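Local coordinates for protein endoribonuclease MazF3 (Mycobacterium tuberculosis, PDB 5UCT) that acts as the toxin of a type II toxin-antitoxin system, an endoribonuclease that cleaves mRNA and 23S rRNA predominantly after the first two uridines of UUCCU, at residues 2-6 with 15-21; 28-34 with 64-70; 42-48 with 58-63. All coordinates share one frame; numbering follows the deposited sequence.

Contact 1. Residues 2-6 with 15-21; sequences RPIHI and VLILTRE
I17 packs into the angle between P3 and H5, and this is the dense part of the contact. Its CG1 lies 3.8 Å from P3 CG, the two side chains crossing at about a right angle, and the same carbon meets the H5 imidazole at its edge, near the ring plane, on the side of ND1. I17 CG1 reaches both because it stands anti to its own carbonyl carbon (chi1 -56°). Alongside, the backbones join: I17 N donates to P3 O at 3.3 Å in a nearly straight bond, and V15 N to H5 O at 2.9 Å. The return bond from H5 N to V15 O is bent and weak. Q76 of strand 73-79 covers P3 and H5, and V30 and V32 of strand 29-36 back I17. R2 is well covered but weakly bonded across the contact. Its chain, bent at chi2 (70°) and chi3, lays CG 3.6 Å from L16 CD1 and turns the guanidinium so that I17 O lies at its edge, in plane; the bond from R2 NH1 to I17 O is weak at 3.5 Å. NH2 is gripped from the second subunit, by F96 O. The loose side is E21, exposed and only skirting R2 and P3, OE1 staying 4.2 Å from R2 N. The pairing is the N-terminal antiparallel beta hairpin of the SH3-like MazF fold, formed by strands 3-8 and 12-17.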
# COMPACT_ATOMS: atom_id res chain seq x y z
N ARG A 2 13.49 1.69 -8.49
CA ARG A 2 12.07 1.45 -8.68
C ARG A 2 11.82 0.45 -9.81
O ARG A 2 11.29 0.82 -10.86
CB ARG A 2 11.35 2.77 -8.96
CG ARG A 2 9.85 2.72 -8.79
CD ARG A 2 9.47 2.58 -7.33
NE ARG A 2 9.70 3.81 -6.58
CZ ARG A 2 9.46 3.95 -5.28
NH1 ARG A 2 8.99 2.94 -4.57
NH2 ARG A 2 9.71 5.11 -4.68
N PRO A 3 12.18 -0.81 -9.59
CA PRO A 3 12.12 -1.80 -10.67
C PRO A 3 10.71 -2.31 -10.91
O PRO A 3 9.77 -2.03 -10.16
CB PRO A 3 13.03 -2.92 -10.17
CG PRO A 3 12.90 -2.85 -8.69
CD PRO A 3 12.72 -1.39 -8.35
N ILE A 4 10.57 -3.07 -12.00
CA ILE A 4 9.31 -3.65 -12.43
C ILE A 4 9.52 -5.14 -12.64
O ILE A 4 10.19 -5.55 -13.60
CB ILE A 4 8.79 -3.00 -13.73
CG1 ILE A 4 8.72 -1.48 -13.59
CG2 ILE A 4 7.43 -3.58 -14.11
CD1 ILE A 4 8.14 -0.79 -14.82
N HIS A 5 8.96 -5.96 -11.75
CA HIS A 5 9.06 -7.41 -11.84
C HIS A 5 7.73 -8.00 -12.30
O HIS A 5 6.70 -7.33 -12.33
CB HIS A 5 9.45 -8.02 -10.49
CG HIS A 5 10.82 -7.62 -10.02
ND1 HIS A 5 11.06 -6.47 -9.30
CD2 HIS A 5 12.02 -8.23 -10.16
CE1 HIS A 5 12.34 -6.38 -9.03
NE2 HIS A 5 12.95 -7.44 -9.54
N ILE A 6 7.78 -9.27 -12.66
CA ILE A 6 6.59 -10.10 -12.79
C ILE A 6 6.33 -10.74 -11.43
O ILE A 6 7.27 -11.21 -10.77
CB ILE A 6 6.76 -11.17 -13.88
CG1 ILE A 6 7.01 -10.51 -15.24
CG2 ILE A 6 5.55 -12.08 -13.95
CD1 ILE A 6 7.21 -11.49 -16.38
N VAL A 15 4.28 -5.80 -11.93
CA VAL A 15 4.09 -5.04 -10.70
C VAL A 15 5.18 -3.99 -10.55
O VAL A 15 6.29 -4.14 -11.07
CB VAL A 15 4.05 -5.95 -9.45
CG1 VAL A 15 2.86 -6.90 -9.51
CG2 VAL A 15 5.36 -6.72 -9.32
N LEU A 16 4.86 -2.93 -9.82
CA LEU A 16 5.81 -1.89 -9.45
C LEU A 16 6.23 -2.11 -8.01
O LEU A 16 5.39 -2.14 -7.11
CB LEU A 16 5.20 -0.50 -9.61
CG LEU A 16 6.10 0.71 -9.31
CD1 LEU A 16 7.22 0.84 -10.33
CD2 LEU A 16 5.28 1.99 -9.24
N ILE A 17 7.53 -2.28 -7.79
CA ILE A 17 8.04 -2.50 -6.44
C ILE A 17 7.89 -1.21 -5.64
O ILE A 17 8.64 -0.25 -5.84
CB ILE A 17 9.50 -2.97 -6.45
CG1 ILE A 17 9.65 -4.24 -7.30
CG2 ILE A 17 9.99 -3.19 -5.04
CD1 ILE A 17 8.84 -5.43 -6.81
N LEU A 18 6.91 -1.17 -4.74
CA LEU A 18 6.71 0.01 -3.91
C LEU A 18 7.70 0.07 -2.76
O LEU A 18 8.18 1.15 -2.40
CB LEU A 18 5.28 0.06 -3.39
CG LEU A 18 4.21 0.40 -4.42
CD1 LEU A 18 2.88 0.63 -3.73
CD2 LEU A 18 4.62 1.63 -5.22
N THR A 19 8.01 -1.08 -2.16
CA THR A 19 8.99 -1.13 -1.09
C THR A 19 10.31 -0.53 -1.55
O THR A 19 10.76 -0.77 -2.68
CB THR A 19 9.20 -2.58 -0.63
OG1 THR A 19 7.94 -3.15 -0.26
CG2 THR A 19 10.14 -2.62 0.57
N ARG A 20 10.93 0.26 -0.68
CA ARG A 20 12.21 0.88 -0.99
C ARG A 20 13.25 -0.20 -1.27
O ARG A 20 13.35 -1.19 -0.56
CB ARG A 20 12.65 1.76 0.18
CG ARG A 20 12.67 1.06 1.53
CD ARG A 20 12.75 2.03 2.70
NE ARG A 20 12.90 1.33 3.97
CZ ARG A 20 11.90 0.76 4.64
NH1 ARG A 20 10.67 0.82 4.17
NH2 ARG A 20 12.14 0.14 5.79
N GLU A 21 14.03 0.01 -2.34
CA GLU A 21 15.10 -0.94 -2.66
C GLU A 21 16.21 -0.94 -1.62
O GLU A 21 17.06 -1.84 -1.64
CB GLU A 21 15.68 -0.63 -4.05
CG GLU A 21 16.43 -1.80 -4.66
CD GLU A 21 16.95 -1.51 -6.05
OE1 GLU A 21 16.55 -0.48 -6.63
OE2 GLU A 21 17.75 -2.32 -6.57

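Contact 2. Residues 28-34 with 64-70; sequences TNVTVAP and NTQTIPV
T67 and T31 face each other at a non-hydrogen-bonded position of the antiparallel pair, their CA atoms 4.0 Å apart and their side chains crossing at an angle on the same face. From T67 the side chain begins with CB, 3.9 Å from T31 OG1. There it forks. The methyl CG2 meets N29 CB at 3.7 Å, while OG1, placed beside its own backbone N (chi1 -62°), comes to 2.8 Å from T31 OG1. The same hydroxyl is hydrogen-bonded to T65 O of the second subunit, so this face of the sheet is also a subunit interface. Across the other face V30 and I68 lie side by side, pointing the same way, with 4.0 Å between V30 CG1 and I68 CG1. Reciprocal backbone bonds join V30 to I68 and V32 to Q66, V32 N to Q66 O at 2.7 Å being one of the four. At one end V70 N donates to T28 O; at the other the P34 ring crosses N64, with P34 CG 3.9 Å from N64 CB. Strand 29-36 lies between strands 66-69 and 12-17 here: V32 packs on V15 of strand 12-17, V30 on T19, and L18, just after strand 12-17, touches A33 and T65.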
# COMPACT_ATOMS: atom_id res chain seq x y z
N THR A 28 11.47 -10.46 3.83
CA THR A 28 10.85 -11.61 3.20
C THR A 28 9.59 -11.25 2.42
O THR A 28 9.10 -12.09 1.66
CB THR A 28 10.51 -12.68 4.24
OG1 THR A 28 9.63 -12.12 5.22
CG2 THR A 28 11.77 -13.18 4.92
N ASN A 29 9.06 -10.05 2.61
CA ASN A 29 7.90 -9.57 1.88
C ASN A 29 8.26 -8.28 1.15
O ASN A 29 9.27 -7.63 1.45
CB ASN A 29 6.71 -9.34 2.81
CG ASN A 29 6.33 -10.58 3.60
OD1 ASN A 29 6.14 -11.65 3.03
ND2 ASN A 29 6.24 -10.44 4.91
N VAL A 30 7.43 -7.92 0.18
CA VAL A 30 7.64 -6.71 -0.62
C VAL A 30 6.28 -6.15 -1.01
O VAL A 30 5.38 -6.90 -1.41
CB VAL A 30 8.51 -7.00 -1.86
CG1 VAL A 30 7.94 -8.17 -2.66
CG2 VAL A 30 8.63 -5.77 -2.74
N THR A 31 6.12 -4.84 -0.85
CA THR A 31 4.89 -4.16 -1.23
C THR A 31 4.98 -3.74 -2.68
O THR A 31 5.97 -3.10 -3.09
CB THR A 31 4.63 -2.95 -0.33
OG1 THR A 31 4.58 -3.37 1.04
CG2 THR A 31 3.31 -2.30 -0.69
N VAL A 32 3.97 -4.09 -3.47
CA VAL A 32 3.98 -3.87 -4.91
C VAL A 32 2.68 -3.19 -5.33
O VAL A 32 1.69 -3.19 -4.60
CB VAL A 32 4.17 -5.18 -5.70
CG1 VAL A 32 5.48 -5.85 -5.32
CG2 VAL A 32 3.00 -6.12 -5.46
N ALA A 33 2.70 -2.60 -6.52
CA ALA A 33 1.52 -2.02 -7.15
C ALA A 33 1.30 -2.71 -8.49
O ALA A 33 2.20 -2.68 -9.34
CB ALA A 33 1.66 -0.51 -7.33
N PRO A 34 0.14 -3.32 -8.72
CA PRO A 34 -0.05 -4.08 -9.97
C PRO A 34 -0.20 -3.16 -11.17
O PRO A 34 -0.56 -1.98 -11.05
CB PRO A 34 -1.35 -4.85 -9.71
CG PRO A 34 -2.09 -4.00 -8.74
CD PRO A 34 -1.05 -3.36 -7.86
N ASN A 64 -4.65 -0.60 -5.62
CA ASN A 64 -4.65 -2.05 -5.41
C ASN A 64 -3.28 -2.55 -4.98
O ASN A 64 -2.86 -3.64 -5.36
CB ASN A 64 -5.10 -2.78 -6.67
CG ASN A 64 -6.50 -2.40 -7.09
OD1 ASN A 64 -6.72 -1.93 -8.21
ND2 ASN A 64 -7.47 -2.61 -6.21
N THR A 65 -2.56 -1.76 -4.19
CA THR A 65 -1.24 -2.18 -3.73
C THR A 65 -1.35 -3.39 -2.81
O THR A 65 -2.31 -3.53 -2.05
CB THR A 65 -0.53 -1.05 -3.01
OG1 THR A 65 -1.08 -0.91 -1.69
CG2 THR A 65 -0.70 0.26 -3.77
N GLN A 66 -0.36 -4.28 -2.89
CA GLN A 66 -0.36 -5.51 -2.12
C GLN A 66 1.04 -5.78 -1.60
O GLN A 66 2.03 -5.42 -2.24
CB GLN A 66 -0.84 -6.71 -2.96
CG GLN A 66 -2.24 -6.54 -3.56
CD GLN A 66 -3.34 -6.95 -2.61
OE1 GLN A 66 -3.08 -7.37 -1.48
NE2 GLN A 66 -4.59 -6.83 -3.05
N THR A 67 1.11 -6.42 -0.44
CA THR A 67 2.37 -6.93 0.12
C THR A 67 2.38 -8.44 -0.09
O THR A 67 1.59 -9.17 0.52
CB THR A 67 2.50 -6.58 1.60
OG1 THR A 67 2.53 -5.16 1.75
CG2 THR A 67 3.79 -7.16 2.16
N ILE A 68 3.28 -8.91 -0.96
CA ILE A 68 3.34 -10.32 -1.33
C ILE A 68 4.65 -10.92 -0.81
O ILE A 68 5.60 -10.18 -0.55
CB ILE A 68 3.22 -10.50 -2.85
CG1 ILE A 68 4.47 -9.96 -3.56
CG2 ILE A 68 1.98 -9.80 -3.38
CD1 ILE A 68 4.49 -10.21 -5.05
N PRO A 69 4.73 -12.24 -0.64
CA PRO A 69 6.02 -12.84 -0.31
C PRO A 69 7.00 -12.68 -1.46
O PRO A 69 6.62 -12.65 -2.63
CB PRO A 69 5.68 -14.32 -0.08
CG PRO A 69 4.21 -14.34 0.17
CD PRO A 69 3.64 -13.23 -0.65
N VAL A 70 8.29 -12.56 -1.11
CA VAL A 70 9.33 -12.48 -2.13
C VAL A 70 9.38 -13.76 -2.96
O VAL A 70 9.83 -13.74 -4.11
CB VAL A 70 10.69 -12.16 -1.48
CG1 VAL A 70 11.83 -12.21 -2.49
CG2 VAL A 70 10.65 -10.78 -0.83

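Contact 3. Residues 42-48 with 58-63; sequences LATEVPV and SVVSCD
With chi1 at 70°, T44 holds OG1 between its backbone N and carbonyl carbon, and D63, with chi1 at -90°, swings its carboxylate across to meet it at about a right angle. The T44 hydroxyl donates to D63 OD2 at 2.6 Å, arriving from above the carboxylate plane (59° out of it). A modelled water accepts from D63 N at 2.8 Å and lies close to T44 OG1, a bridge that is doubtful because its T44 leg is too short; the other carboxylate oxygen of D63, OD1, makes a long, weak ion pair with R20 of the second subunit. Next to this polar end C62 N bonds to T44 O. The strands then pair in antiparallel fashion, V46 with V60 and V48 with S58, V60 N reaching V46 O at 2.7 Å. Beside these bonds V48 CG1 meets V60 CG2 at 4.0 Å and V46 CB lies 4.1 Å from V60 CB; this valine face is covered by A33 and I35 of strand 29-36 and A91 of helix 85-96. On the other face E45, the last residue of the type I turn from L42, reaches back past it, and its OE2 accepts from R40 N. Strands 45-48 and 58-61, joined by residues 49-57, form a beta hairpin with a long connection.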
# COMPACT_ATOMS: atom_id res chain seq x y z
N LEU A 42 -8.43 7.04 -13.48
CA LEU A 42 -8.41 7.49 -12.10
C LEU A 42 -7.15 8.30 -11.83
O LEU A 42 -6.11 8.08 -12.46
CB LEU A 42 -8.48 6.30 -11.14
CG LEU A 42 -9.79 5.49 -11.16
CD1 LEU A 42 -9.65 4.18 -10.40
CD2 LEU A 42 -10.93 6.32 -10.60
N ALA A 43 -7.24 9.24 -10.90
CA ALA A 43 -6.07 10.02 -10.51
C ALA A 43 -4.98 9.14 -9.91
O ALA A 43 -3.80 9.48 -9.98
CB ALA A 43 -6.46 11.12 -9.54
N THR A 44 -5.36 8.02 -9.29
CA THR A 44 -4.42 7.14 -8.61
C THR A 44 -3.69 6.21 -9.58
O THR A 44 -3.10 5.22 -9.13
CB THR A 44 -5.13 6.31 -7.55
OG1 THR A 44 -6.00 5.35 -8.18
CG2 THR A 44 -5.97 7.21 -6.66
N GLU A 45 -3.72 6.50 -10.87
CA GLU A 45 -3.04 5.70 -11.87
C GLU A 45 -1.82 6.44 -12.39
O GLU A 45 -1.80 7.68 -12.45
CB GLU A 45 -3.98 5.36 -13.03
CG GLU A 45 -5.23 4.59 -12.62
CD GLU A 45 -6.21 4.42 -13.76
OE1 GLU A 45 -6.11 5.16 -14.75
OE2 GLU A 45 -7.08 3.53 -13.66
N VAL A 46 -0.78 5.68 -12.76
CA VAL A 46 0.44 6.23 -13.34
C VAL A 46 0.68 5.52 -14.67
O VAL A 46 0.81 4.29 -14.70
CB VAL A 46 1.65 6.07 -12.42
CG1 VAL A 46 2.89 6.68 -13.06
CG2 VAL A 46 1.39 6.72 -11.07
N PRO A 47 0.74 6.24 -15.79
CA PRO A 47 0.87 5.56 -17.09
C PRO A 47 2.25 4.95 -17.28
O PRO A 47 3.27 5.55 -16.93
CB PRO A 47 0.61 6.69 -18.10
CG PRO A 47 -0.06 7.78 -17.32
CD PRO A 47 0.50 7.68 -15.94
N VAL A 48 2.26 3.75 -17.84
CA VAL A 48 3.48 3.07 -18.28
C VAL A 48 3.19 2.43 -19.63
O VAL A 48 2.06 2.08 -19.94
CB VAL A 48 3.96 2.01 -17.26
CG1 VAL A 48 4.47 2.68 -15.99
CG2 VAL A 48 2.83 1.04 -16.94
N SER A 58 -0.16 0.52 -20.54
CA SER A 58 -0.72 0.04 -19.28
C SER A 58 -0.61 1.15 -18.24
O SER A 58 -0.14 2.25 -18.52
CB SER A 58 -0.01 -1.24 -18.83
OG SER A 58 -0.83 -1.98 -17.94
N VAL A 59 -1.08 0.86 -17.02
CA VAL A 59 -1.08 1.84 -15.94
C VAL A 59 -0.75 1.15 -14.63
O VAL A 59 -1.09 -0.02 -14.42
CB VAL A 59 -2.43 2.59 -15.83
CG1 VAL A 59 -2.62 3.53 -17.01
CG2 VAL A 59 -3.58 1.60 -15.73
N VAL A 60 -0.08 1.88 -13.74
CA VAL A 60 0.18 1.41 -12.38
C VAL A 60 -1.03 1.75 -11.52
O VAL A 60 -1.37 2.93 -11.34
CB VAL A 60 1.45 2.05 -11.81
CG1 VAL A 60 1.60 1.71 -10.33
CG2 VAL A 60 2.67 1.58 -12.59
N SER A 61 -1.69 0.72 -10.99
CA SER A 61 -2.91 0.89 -10.19
C SER A 61 -2.52 1.02 -8.72
O SER A 61 -2.30 0.02 -8.04
CB SER A 61 -3.85 -0.29 -10.42
OG SER A 61 -4.94 -0.26 -9.51
N CYS A 62 -2.45 2.25 -8.23
CA CYS A 62 -2.05 2.52 -6.86
C CYS A 62 -3.16 2.30 -5.85
O CYS A 62 -2.91 2.40 -4.65
CB CYS A 62 -1.52 3.94 -6.73
SG CYS A 62 0.13 4.18 -7.42
N ASP A 63 -4.39 2.02 -6.30
CA ASP A 63 -5.46 1.69 -5.37
C ASP A 63 -5.50 0.22 -5.00
O ASP A 63 -6.30 -0.17 -4.14
CB ASP A 63 -6.81 2.10 -5.96
CG ASP A 63 -7.19 3.52 -5.61
OD1 ASP A 63 -7.04 3.90 -4.43
OD2 ASP A 63 -7.64 4.26 -6.51
O HOH W 1 -5.25 3.04 -8.75

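From the N terminus, contact 1 closes first, folding strand 12-17 back on strand 3-8. The chain then enters strand 29-36, which joins residues 18-19 of contact 1 by probable hydrogen bonds, T19 OG1 to T31 N and L18 N to T31 O. Contact 2 stays open until residues 64-70 return to that strand, and within its long loop contact 3 forms as a local hairpin. Nothing crosses: contacts 1 and 2 follow in series, and contact 3 is nested in contact 2. Strand 29-36 ties all three, taking strand 58-61 through P34 O and S61 N, while L16 CD2 touches V60 CG1 between contacts 1 and 3. All three also reach the second subunit.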